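Local structure of ribonuclease T2 (3T0O) at residues D64-P67 / E68-A71; Q140-D143 / F144-L148. The protein cleaves single-stranded RNA, preferentially between purine and uridine residues, and so degrades microbial RNA in the innate immune response. All coordinates share one frame; numbering follows the deposited sequence.

Interaction 1 (D64-P67 / E68-A71); sequences DLLP and EMRA
Arg70 N donates to Leu66 O over 2.8 Å, a nearly linear bond (169°) that approaches close to the direction in which the carbonyl points. Met69 N reaches Leu65 O at 2.9 Å, here in the carbonyl plane, while the bond from Ala71 N to Pro67 O is longer, 3.2 Å, and its donor is tilted out of that plane. One residue earlier the i to i-4 pattern is completed by a water: it accepts from Glu68 N at 3.1 Å and donates to Asp64 O, bridging the step where the 3-10 turn at 64-65 gives way to the helix. Pro67 has no N-H to offer and fits the first turn, where its nitrogen needs no acceptor. The Arg70 side chain doubles back along the helix. It runs straight through chi2 but bends at chi3 (-56°), which turns one face of the guanidinium to Leu66 O, lying over its centre, and to Pro67 N, nearer its rim. NH1 comes to 3.7 Å from Leu66 CB and NH2 to 3.6 Å from Pro67 CG, van der Waals contacts, with the arginine passing obliquely over the proline. Met69 CG meets Leu65 CB at 4.0 Å and, more loosely, Leu66 CD2; its side chain, deposited in two conformers, also packs on Phe111 and Leu115 of helix 107-121 and Trp87 of helix 84-98. The carboxylate of Glu68 finds its salt-bridge partner in Arg119. This is the amino-terminal turn of a short amphipathic helix, entered through a 3-10 turn, with a proline in its first turn, whose Met69 packs inward about 7 Å from the side chain of Glu90, an active-site residue by similarity.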
ATOM      1  N   ASP A  64      13.186  15.657  -3.599  1.00 25.11           N
ATOM      2  CA  ASP A  64      14.206  14.947  -2.862  1.00 27.87           C
ATOM      3  C   ASP A  64      13.828  13.538  -2.597  1.00 25.54           C
ATOM      4  O   ASP A  64      14.680  12.719  -2.278  1.00 26.81           O
ATOM      5  CB  ASP A  64      14.556  15.651  -1.538  1.00 30.15           C
ATOM      6  CG  ASP A  64      15.223  16.996  -1.764  1.00 36.24           C
ATOM      7  OD1 ASP A  64      15.462  17.343  -2.941  1.00 42.59           O
ATOM      8  OD2 ASP A  64      15.519  17.720  -0.781  1.00 44.57           O
ATOM      9  N   LEU A  65      12.526  13.242  -2.670  1.00 22.37           N
ATOM     10  CA  LEU A  65      12.065  11.928  -2.313  1.00 20.69           C
ATOM     11  C   LEU A  65      11.908  11.032  -3.527  1.00 18.89           C
ATOM     12  O   LEU A  65      11.630   9.859  -3.368  1.00 18.13           O
ATOM     13  CB  LEU A  65      10.680  12.050  -1.655  1.00 18.27           C
ATOM     14  CG  LEU A  65      10.594  12.891  -0.379  1.00 20.30           C
ATOM     15  CD1 LEU A  65       9.134  12.904   0.033  1.00 21.58           C
ATOM     16  CD2 LEU A  65      11.412  12.267   0.769  1.00 24.77           C
ATOM     17  N   LEU A  66      12.163  11.573  -4.721  1.00 19.51           N
ATOM     18  CA  LEU A  66      11.781  10.851  -5.944  1.00 19.29           C
ATOM     19  C   LEU A  66      12.489   9.496  -6.114  1.00 18.15           C
ATOM     20  O   LEU A  66      11.874   8.535  -6.478  1.00 17.12           O
ATOM     21  CB  LEU A  66      11.812  11.732  -7.194  1.00 21.08           C
ATOM     22  CG  LEU A  66      10.754  12.850  -7.080  1.00 22.81           C
ATOM     23  CD1 LEU A  66      10.913  13.790  -8.268  1.00 26.57           C
ATOM     24  CD2 LEU A  66       9.320  12.327  -6.870  1.00 23.75           C
ATOM     25  N   PRO A  67      13.772   9.372  -5.762  1.00 18.21           N
ATOM     26  CA  PRO A  67      14.298   8.062  -5.930  1.00 18.72           C
ATOM     27  C   PRO A  67      13.609   7.022  -5.071  1.00 17.86           C
ATOM     28  O   PRO A  67      13.374   5.937  -5.551  1.00 17.33           O
ATOM     29  CB  PRO A  67      15.783   8.233  -5.548  1.00 21.34           C
ATOM     30  CG  PRO A  67      16.054   9.664  -5.963  1.00 22.91           C
ATOM     31  CD  PRO A  67      14.817  10.395  -5.591  1.00 20.43           C
ATOM     32  N   GLU A  68      13.312   7.332  -3.822  1.00 16.99           N
ATOM     33  CA  GLU A  68      12.581   6.424  -2.971  1.00 17.23           C
ATOM     34  C   GLU A  68      11.159   6.216  -3.459  1.00 14.66           C
ATOM     35  O   GLU A  68      10.621   5.089  -3.390  1.00 15.30           O
ATOM     36  CB  GLU A  68      12.521   6.915  -1.555  1.00 19.07           C
ATOM     37  CG  GLU A  68      13.809   6.664  -0.782  1.00 25.56           C
ATOM     38  CD  GLU A  68      13.606   7.072   0.666  1.00 35.70           C
ATOM     39  OE1 GLU A  68      14.140   8.138   1.031  1.00 43.12           O
ATOM     40  OE2 GLU A  68      12.864   6.357   1.390  1.00 37.00           O
ATOM     41  N   MET A  69      10.514   7.284  -3.912  1.00 13.13           N
ATOM     42  CA  MET A  69       9.144   7.124  -4.455  0.70 11.83           C
ATOM     43  C   MET A  69       9.136   6.218  -5.681  1.00 13.24           C
ATOM     44  O   MET A  69       8.201   5.420  -5.845  1.00 12.99           O
ATOM     45  CB  MET A  69       8.471   8.448  -4.847  0.70 12.79           C
ATOM     46  CG  MET A  69       8.485   9.474  -3.810  0.70 12.95           C
ATOM     47  SD  MET A  69       7.039   9.215  -2.794  0.70 13.77           S
ATOM     48  CE  MET A  69       5.736   9.517  -3.952  0.70 11.71           C
ATOM     49  N   ARG A  70      10.133   6.339  -6.590  1.00 12.78           N
ATOM     50  CA  ARG A  70      10.152   5.409  -7.710  1.00 13.72           C
ATOM     51  C   ARG A  70      10.341   3.979  -7.281  1.00 13.88           C
ATOM     52  O   ARG A  70       9.768   3.062  -7.908  1.00 14.82           O
ATOM     53  CB  ARG A  70      11.235   5.803  -8.744  1.00 16.08           C
ATOM     54  CG  ARG A  70      10.880   7.170  -9.395  1.00 16.93           C
ATOM     55  CD  ARG A  70      11.920   7.586 -10.471  1.00 22.12           C
ATOM     56  NE  ARG A  70      13.264   7.627  -9.948  1.00 30.19           N
ATOM     57  CZ  ARG A  70      13.963   8.744  -9.756  1.00 36.11           C
ATOM     58  NH1 ARG A  70      13.428   9.936 -10.014  1.00 39.60           N
ATOM     59  NH2 ARG A  70      15.190   8.649  -9.270  1.00 37.65           N
ATOM     60  N   ALA A  71      11.200   3.760  -6.260  1.00 13.58           N
ATOM     61  CA  ALA A  71      11.501   2.377  -5.846  1.00 14.38           C
ATOM     62  C   ALA A  71      10.371   1.758  -5.030  1.00 12.98           C
ATOM     63  O   ALA A  71      10.046   0.596  -5.221  1.00 13.64           O
ATOM     64  CB  ALA A  71      12.723   2.352  -4.992  1.00 17.59           C
TER
HETATM   65  O   HOH W   1      14.811   9.537  -2.217  1.00 17.31           O

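Interaction 2 (Q140-D143 / F144-L148); sequences QVAD and FKDAL
Phe144 turns the edge of its ring toward the start of its own helix: Val141 O and Gln140 O lie at that rim, near the ring plane, with CD2 3.8 Å from Gln140 O. CG stands beside the backbone N and anti to the carbonyl carbon (chi1 -75°), a setting that directs the ring back toward the helix start. There Tyr224 meets it edge-to-face, and Leu127, Ile132, Ile172 and Val222 help to enclose it. The second flat group, the Asp143 carboxylate, bends back to the helix start, where OD2 accepts from Gln140 N at 2.8 Å; the donor stands well above the carboxylate plane, 56° out of it. This is the side-chain half of a capping box, and Asp143 N bonds in turn to Gln140 O, at 2.9 Å. Asp146, one turn on, sets its carboxylate beside Ala142, with OD2 3.7 Å from Ala142 CB, a plain van der Waals contact. Backbone bonds hold the turn together. Val141 O takes a straight bond from Lys145 N at 3.0 Å and a weak one from Phe144 N, and Asp146 N reaches Ala142 O at 2.8 Å. Ala147 N, by contrast, approaches Asp143 O from above the carbonyl plane at 3.3 Å. The end of Lys145 leads away from residues 140-143, its aliphatic chain passing Val141 with CG1 4.4 Å from CE. Chemically, the contact divides in two: an aromatic side buried against the sheet and helix 123-129, and an acidic side carrying Asp143 and Asp146. A carboxylate in the first turn, like that of Asp143, is probably favoured by the helix dipole, and Asp143 also ties the end of strand 139-140 to the turn that follows it.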
ATOM      1  N   GLN A 140      -2.656 -20.364   3.061  1.00 15.37           N
ATOM      2  CA  GLN A 140      -3.979 -19.998   3.577  1.00 15.51           C
ATOM      3  C   GLN A 140      -3.998 -18.539   3.951  1.00 14.10           C
ATOM      4  O   GLN A 140      -2.993 -17.973   4.314  1.00 14.27           O
ATOM      5  CB  GLN A 140      -4.289 -20.789   4.828  1.00 15.01           C
ATOM      6  CG  GLN A 140      -4.306 -22.296   4.589  1.00 19.42           C
ATOM      7  CD  GLN A 140      -5.518 -22.673   3.791  1.00 24.94           C
ATOM      8  OE1 GLN A 140      -6.663 -22.359   4.171  1.00 26.31           O
ATOM      9  NE2 GLN A 140      -5.287 -23.372   2.701  1.00 28.22           N
ATOM     10  N   VAL A 141      -5.144 -17.876   3.798  1.00 12.91           N
ATOM     11  CA  VAL A 141      -5.227 -16.506   4.230  1.00 12.38           C
ATOM     12  C   VAL A 141      -4.807 -16.374   5.686  1.00 13.66           C
ATOM     13  O   VAL A 141      -4.157 -15.375   5.979  1.00 13.36           O
ATOM     14  CB  VAL A 141      -6.612 -15.921   4.002  1.00 13.40           C
ATOM     15  CG1 VAL A 141      -6.726 -14.543   4.678  1.00 15.13           C
ATOM     16  CG2 VAL A 141      -6.819 -15.854   2.455  1.00 12.83           C
ATOM     17  N   ALA A 142      -5.116 -17.367   6.530  1.00 14.36           N
ATOM     18  CA  ALA A 142      -4.706 -17.283   7.959  1.00 15.74           C
ATOM     19  C   ALA A 142      -3.207 -17.261   8.114  1.00 17.83           C
ATOM     20  O   ALA A 142      -2.698 -16.713   9.099  1.00 18.46           O
ATOM     21  CB  ALA A 142      -5.291 -18.474   8.733  1.00 18.28           C
ATOM     22  N   ASP A 143      -2.484 -17.783   7.131  1.00 15.81           N
ATOM     23  CA  ASP A 143      -1.009 -17.711   7.258  1.00 17.37           C
ATOM     24  C   ASP A 143      -0.565 -16.266   7.307  1.00 15.91           C
ATOM     25  O   ASP A 143       0.282 -15.881   8.163  1.00 18.75           O
ATOM     26  CB  ASP A 143      -0.324 -18.396   6.071  1.00 17.04           C
ATOM     27  CG  ASP A 143      -0.593 -19.873   6.031  1.00 19.04           C
ATOM     28  OD1 ASP A 143      -0.844 -20.519   7.111  1.00 23.44           O
ATOM     29  OD2 ASP A 143      -0.535 -20.424   4.905  1.00 18.44           O
ATOM     30  N   PHE A 144      -1.129 -15.445   6.431  1.00 15.00           N
ATOM     31  CA  PHE A 144      -0.800 -14.060   6.401  1.00 13.54           C
ATOM     32  C   PHE A 144      -1.403 -13.358   7.609  1.00 14.76           C
ATOM     33  O   PHE A 144      -0.749 -12.638   8.286  1.00 14.81           O
ATOM     34  CB  PHE A 144      -1.384 -13.425   5.168  1.00 12.77           C
ATOM     35  CG  PHE A 144      -0.653 -13.763   3.950  1.00 11.25           C
ATOM     36  CD1 PHE A 144       0.327 -12.902   3.454  1.00 11.54           C
ATOM     37  CD2 PHE A 144      -1.008 -14.922   3.210  1.00 12.79           C
ATOM     38  CE1 PHE A 144       0.965 -13.242   2.302  1.00 12.09           C
ATOM     39  CE2 PHE A 144      -0.367 -15.241   2.033  1.00 13.57           C
ATOM     40  CZ  PHE A 144       0.649 -14.383   1.590  1.00 11.06           C
ATOM     41  N   LYS A 145      -2.699 -13.576   7.854  1.00 14.68           N
ATOM     42  CA  LYS A 145      -3.330 -12.791   8.898  1.00 16.83           C
ATOM     43  C   LYS A 145      -2.734 -13.058  10.255  1.00 16.95           C
ATOM     44  O   LYS A 145      -2.417 -12.111  11.022  1.00 18.96           O
ATOM     45  CB  LYS A 145      -4.842 -13.027   8.866  1.00 19.92           C
ATOM     46  CG  LYS A 145      -5.542 -11.841   9.432  1.00 25.68           C
ATOM     47  CD  LYS A 145      -7.044 -11.963   9.264  1.00 33.73           C
ATOM     48  CE  LYS A 145      -7.445 -11.560   7.849  1.00 37.91           C
ATOM     49  NZ  LYS A 145      -8.930 -11.635   7.637  1.00 40.13           N
ATOM     50  N   ASP A 146      -2.516 -14.307  10.574  1.00 17.18           N
ATOM     51  CA  ASP A 146      -2.094 -14.629  11.926  1.00 19.76           C
ATOM     52  C   ASP A 146      -0.651 -14.235  12.111  1.00 18.41           C
ATOM     53  O   ASP A 146      -0.287 -13.708  13.166  1.00 21.13           O
ATOM     54  CB  ASP A 146      -2.324 -16.095  12.233  1.00 23.05           C
ATOM     55  CG  ASP A 146      -3.783 -16.440  12.287  1.00 27.23           C
ATOM     56  OD1 ASP A 146      -4.640 -15.528  12.428  1.00 33.52           O
ATOM     57  OD2 ASP A 146      -4.087 -17.628  12.179  1.00 33.98           O
ATOM     58  N   ALA A 147       0.160 -14.438  11.111  1.00 17.09           N
ATOM     59  CA  ALA A 147       1.574 -14.096  11.257  1.00 19.41           C
ATOM     60  C   ALA A 147       1.769 -12.567  11.289  1.00 18.30           C
ATOM     61  O   ALA A 147       2.558 -12.096  12.117  1.00 17.91           O
ATOM     62  CB  ALA A 147       2.369 -14.783  10.197  1.00 21.74           C
ATOM     63  N   LEU A 148       1.080 -11.811  10.431  1.00 15.99           N
ATOM     64  CA  LEU A 148       1.151 -10.370  10.537  1.00 16.28           C
ATOM     65  C   LEU A 148       0.571  -9.830  11.828  1.00 15.07           C
ATOM     66  O   LEU A 148       1.097  -8.887  12.424  1.00 17.14           O
ATOM     67  CB  LEU A 148       0.536  -9.708   9.317  1.00 16.93           C
ATOM     68  CG  LEU A 148       1.311 -10.202   8.112  1.00 17.56           C
ATOM     69  CD1 LEU A 148       0.614  -9.526   6.953  1.00 23.21           C
ATOM     70  CD2 LEU A 148       2.842  -9.871   8.060  1.00 20.28           C
TER

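Interactions 1 and 2 are both first turns of helices in the single ribonuclease T2 chain, on opposite sides of its centre. The centres of interaction 1 and interaction 2 are 30 Å apart, and the nearest atoms of interactions 1 and 2 are about 18 Å apart. Interaction 1 comes first along the sequence, opening helix 66-72, and helices 84-98, 107-121 and 123-129 intervene before interaction 2 opens helix 141-152. Residues 64-71 pack on helices 84-98 and 107-121, the former carrying the predicted catalytic His94, whereas residues 140-148 run out of strand 139-140 of the small two-stranded sheet and lie against helix 123-129 and strand 171-180 of the main antiparallel sheet, away from the annotated sites. The two thus belong to separate packing regions of one alpha/beta fold.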